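Local atomic coordinates of CTP:phosphocholine Cytidylyltransferase (PDB entry 1JYK), a protein that transfers the cytidylyl group of CTP to phosphocholine, forming CDP-choline in Streptococcus pneumoniae. Residues 63-68 with 128-133. Residues are numbered along the deposited sequence; the frame is centred on the assembly and turned at random.
Sequences IEFLKE and NYLFKN
Asn133 lies flat over the ring of Phe65 and, with the same side chain, bonds to the main chain of that residue. CB of Asn133 stands almost straight over the middle of one ring face, 3.7 Å from the Phe65 centroid, a CH-pi contact. From there the amide runs back across the ring toward the helix, so the two side chains pass in opposite directions with ring and amide planes 17° apart. The amide follows the root of the phenylalanine because the first torsion of Asn133 (chi1 -166°) swings CG opposite the backbone N: Asn133 CG sits 3.6 Å from Phe65 CG, and ND2 continues to Phe65 O at 3.0 Å. That bond is bent, 147° at the hydrogen, and its donor is tilted out of the carbonyl plane. OD1 of Asn133 accepts the backbone N-H of Phe135; together the two bonds fix the amide's rotation while it stays stacked on the ring. The far part of the Phe65 ring pushes into the bend after Leu130. Its CE1 comes 3.3 Å from Leu130 O, which lies near the ring plane at the edge, and 3.7 Å from Leu130 CB. Lys132 turns outward from the helix to a salt bridge with Glu230. Within the nucleotidyl transferase family region, the contact thus joins the C-terminal part of helix 58-68 to the turn leaving strand 128-130, near the protein surface. Behind it, Leu66 packs on Ile74 of strand 74-78 in the central sheet, whereas strand 128-130 pairs antiparallel with strand 234-236 and is flanked by helix 240-250.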
loop_
_atom_site.group_PDB
_atom_site.type_symbol
_atom_site.label_atom_id
_atom_site.label_comp_id
_atom_site.label_asym_id
_atom_site.label_seq_id
_atom_site.Cartn_x
_atom_site.Cartn_y
_atom_site.Cartn_z
ATOM N N ILE A 63 -6.935 -7.240 -6.653
ATOM C CA ILE A 63 -7.838 -6.650 -7.644
ATOM C C ILE A 63 -9.239 -7.282 -7.571
ATOM O O ILE A 63 -10.253 -6.580 -7.626
ATOM C CB ILE A 63 -7.273 -6.822 -9.087
ATOM C CG1 ILE A 63 -6.079 -5.884 -9.303
ATOM C CG2 ILE A 63 -8.342 -6.492 -10.118
ATOM C CD1 ILE A 63 -5.227 -6.244 -10.510
ATOM N N GLU A 64 -9.293 -8.604 -7.431
ATOM C CA GLU A 64 -10.577 -9.299 -7.363
ATOM C C GLU A 64 -11.351 -8.950 -6.089
ATOM O O GLU A 64 -12.573 -8.804 -6.128
ATOM C CB GLU A 64 -10.359 -10.809 -7.498
ATOM C CG GLU A 64 -10.130 -11.200 -8.950
ATOM C CD GLU A 64 -9.682 -12.633 -9.142
ATOM O OE1 GLU A 64 -8.948 -12.890 -10.120
ATOM O OE2 GLU A 64 -10.063 -13.503 -8.336
ATOM N N PHE A 65 -10.641 -8.801 -4.971
ATOM C CA PHE A 65 -11.278 -8.429 -3.707
ATOM C C PHE A 65 -11.924 -7.064 -3.886
ATOM O O PHE A 65 -13.057 -6.835 -3.468
ATOM C CB PHE A 65 -10.239 -8.336 -2.585
ATOM C CG PHE A 65 -10.101 -9.591 -1.767
ATOM C CD1 PHE A 65 -9.083 -9.706 -0.824
ATOM C CD2 PHE A 65 -10.983 -10.657 -1.928
ATOM C CE1 PHE A 65 -8.947 -10.858 -0.056
ATOM C CE2 PHE A 65 -10.852 -11.811 -1.165
ATOM C CZ PHE A 65 -9.832 -11.910 -0.228
ATOM N N LEU A 66 -11.186 -6.159 -4.519
ATOM C CA LEU A 66 -11.658 -4.803 -4.756
ATOM C C LEU A 66 -12.907 -4.749 -5.628
ATOM O O LEU A 66 -13.895 -4.109 -5.271
ATOM C CB LEU A 66 -10.556 -3.981 -5.415
ATOM C CG LEU A 66 -9.419 -3.547 -4.492
ATOM C CD1 LEU A 66 -8.180 -3.216 -5.326
ATOM C CD2 LEU A 66 -9.870 -2.340 -3.670
ATOM N N LYS A 67 -12.855 -5.418 -6.776
ATOM C CA LYS A 67 -13.987 -5.426 -7.693
ATOM C C LYS A 67 -15.201 -6.127 -7.094
ATOM O O LYS A 67 -16.339 -5.773 -7.400
ATOM C CB LYS A 67 -13.575 -6.078 -9.014
ATOM C CG LYS A 67 -12.354 -5.401 -9.623
ATOM C CD LYS A 67 -12.282 -5.603 -11.116
ATOM C CE LYS A 67 -13.159 -4.608 -11.836
ATOM N NZ LYS A 67 -13.327 -5.037 -13.233
ATOM N N GLU A 68 -14.962 -7.114 -6.237
ATOM C CA GLU A 68 -16.061 -7.826 -5.590
ATOM C C GLU A 68 -16.848 -6.840 -4.738
ATOM O O GLU A 68 -18.035 -7.044 -4.473
ATOM C CB GLU A 68 -15.523 -8.936 -4.690
ATOM C CG GLU A 68 -15.807 -10.339 -5.189
ATOM C CD GLU A 68 -14.658 -11.291 -4.913
ATOM O OE1 GLU A 68 -14.342 -11.515 -3.723
ATOM O OE2 GLU A 68 -14.073 -11.813 -5.889
ATOM N N ASN A 128 1.664 -8.093 -0.441
ATOM C CA ASN A 128 0.966 -8.679 0.690
ATOM C C ASN A 128 -0.114 -9.608 0.168
ATOM O O ASN A 128 -0.705 -9.357 -0.883
ATOM C CB ASN A 128 0.294 -7.596 1.533
ATOM C CG ASN A 128 1.280 -6.818 2.377
ATOM O OD1 ASN A 128 2.329 -7.336 2.759
ATOM N ND2 ASN A 128 0.952 -5.564 2.667
ATOM N N TYR A 129 -0.362 -10.687 0.892
ATOM C CA TYR A 129 -1.422 -11.603 0.521
ATOM C C TYR A 129 -2.543 -11.331 1.525
ATOM O O TYR A 129 -2.328 -11.404 2.740
ATOM C CB TYR A 129 -0.964 -13.055 0.635
ATOM C CG TYR A 129 -2.064 -14.037 0.304
ATOM C CD1 TYR A 129 -2.846 -14.609 1.311
ATOM C CD2 TYR A 129 -2.341 -14.376 -1.021
ATOM C CE1 TYR A 129 -3.876 -15.493 1.007
ATOM C CE2 TYR A 129 -3.368 -15.258 -1.337
ATOM C CZ TYR A 129 -4.130 -15.813 -0.319
ATOM O OH TYR A 129 -5.134 -16.697 -0.633
ATOM N N LEU A 130 -3.730 -11.012 1.027
ATOM C CA LEU A 130 -4.860 -10.718 1.902
ATOM C C LEU A 130 -5.737 -11.942 2.144
ATOM O O LEU A 130 -6.390 -12.435 1.222
ATOM C CB LEU A 130 -5.699 -9.581 1.300
ATOM C CG LEU A 130 -4.895 -8.373 0.801
ATOM C CD1 LEU A 130 -5.795 -7.413 0.068
ATOM C CD2 LEU A 130 -4.230 -7.685 1.973
ATOM N N PHE A 131 -5.748 -12.432 3.380
ATOM C CA PHE A 131 -6.565 -13.593 3.725
ATOM C C PHE A 131 -8.037 -13.222 3.880
ATOM O O PHE A 131 -8.912 -14.074 3.767
ATOM C CB PHE A 131 -6.063 -14.232 5.021
ATOM C CG PHE A 131 -4.953 -15.218 4.815
ATOM C CD1 PHE A 131 -5.232 -16.542 4.480
ATOM C CD2 PHE A 131 -3.624 -14.821 4.936
ATOM C CE1 PHE A 131 -4.200 -17.456 4.266
ATOM C CE2 PHE A 131 -2.590 -15.725 4.725
ATOM C CZ PHE A 131 -2.878 -17.046 4.390
ATOM N N LYS A 132 -8.311 -11.947 4.137
ATOM C CA LYS A 132 -9.680 -11.490 4.312
ATOM C C LYS A 132 -9.939 -10.225 3.508
ATOM O O LYS A 132 -9.028 -9.409 3.338
ATOM C CB LYS A 132 -9.949 -11.220 5.795
ATOM C CG LYS A 132 -9.927 -12.470 6.668
ATOM C CD LYS A 132 -11.214 -12.619 7.467
ATOM C CE LYS A 132 -11.132 -11.873 8.790
ATOM N NZ LYS A 132 -12.437 -11.865 9.521
ATOM N N ASN A 133 -11.173 -10.076 3.012
ATOM C CA ASN A 133 -11.568 -8.893 2.245
ATOM C C ASN A 133 -12.152 -7.786 3.128
ATOM O O ASN A 133 -13.321 -7.708 3.472
ATOM C CB ASN A 133 -12.551 -9.215 1.131
ATOM C CG ASN A 133 -12.686 -8.062 0.148
ATOM O OD1 ASN A 133 -12.116 -6.984 0.354
ATOM N ND2 ASN A 133 -13.438 -8.282 -0.924
#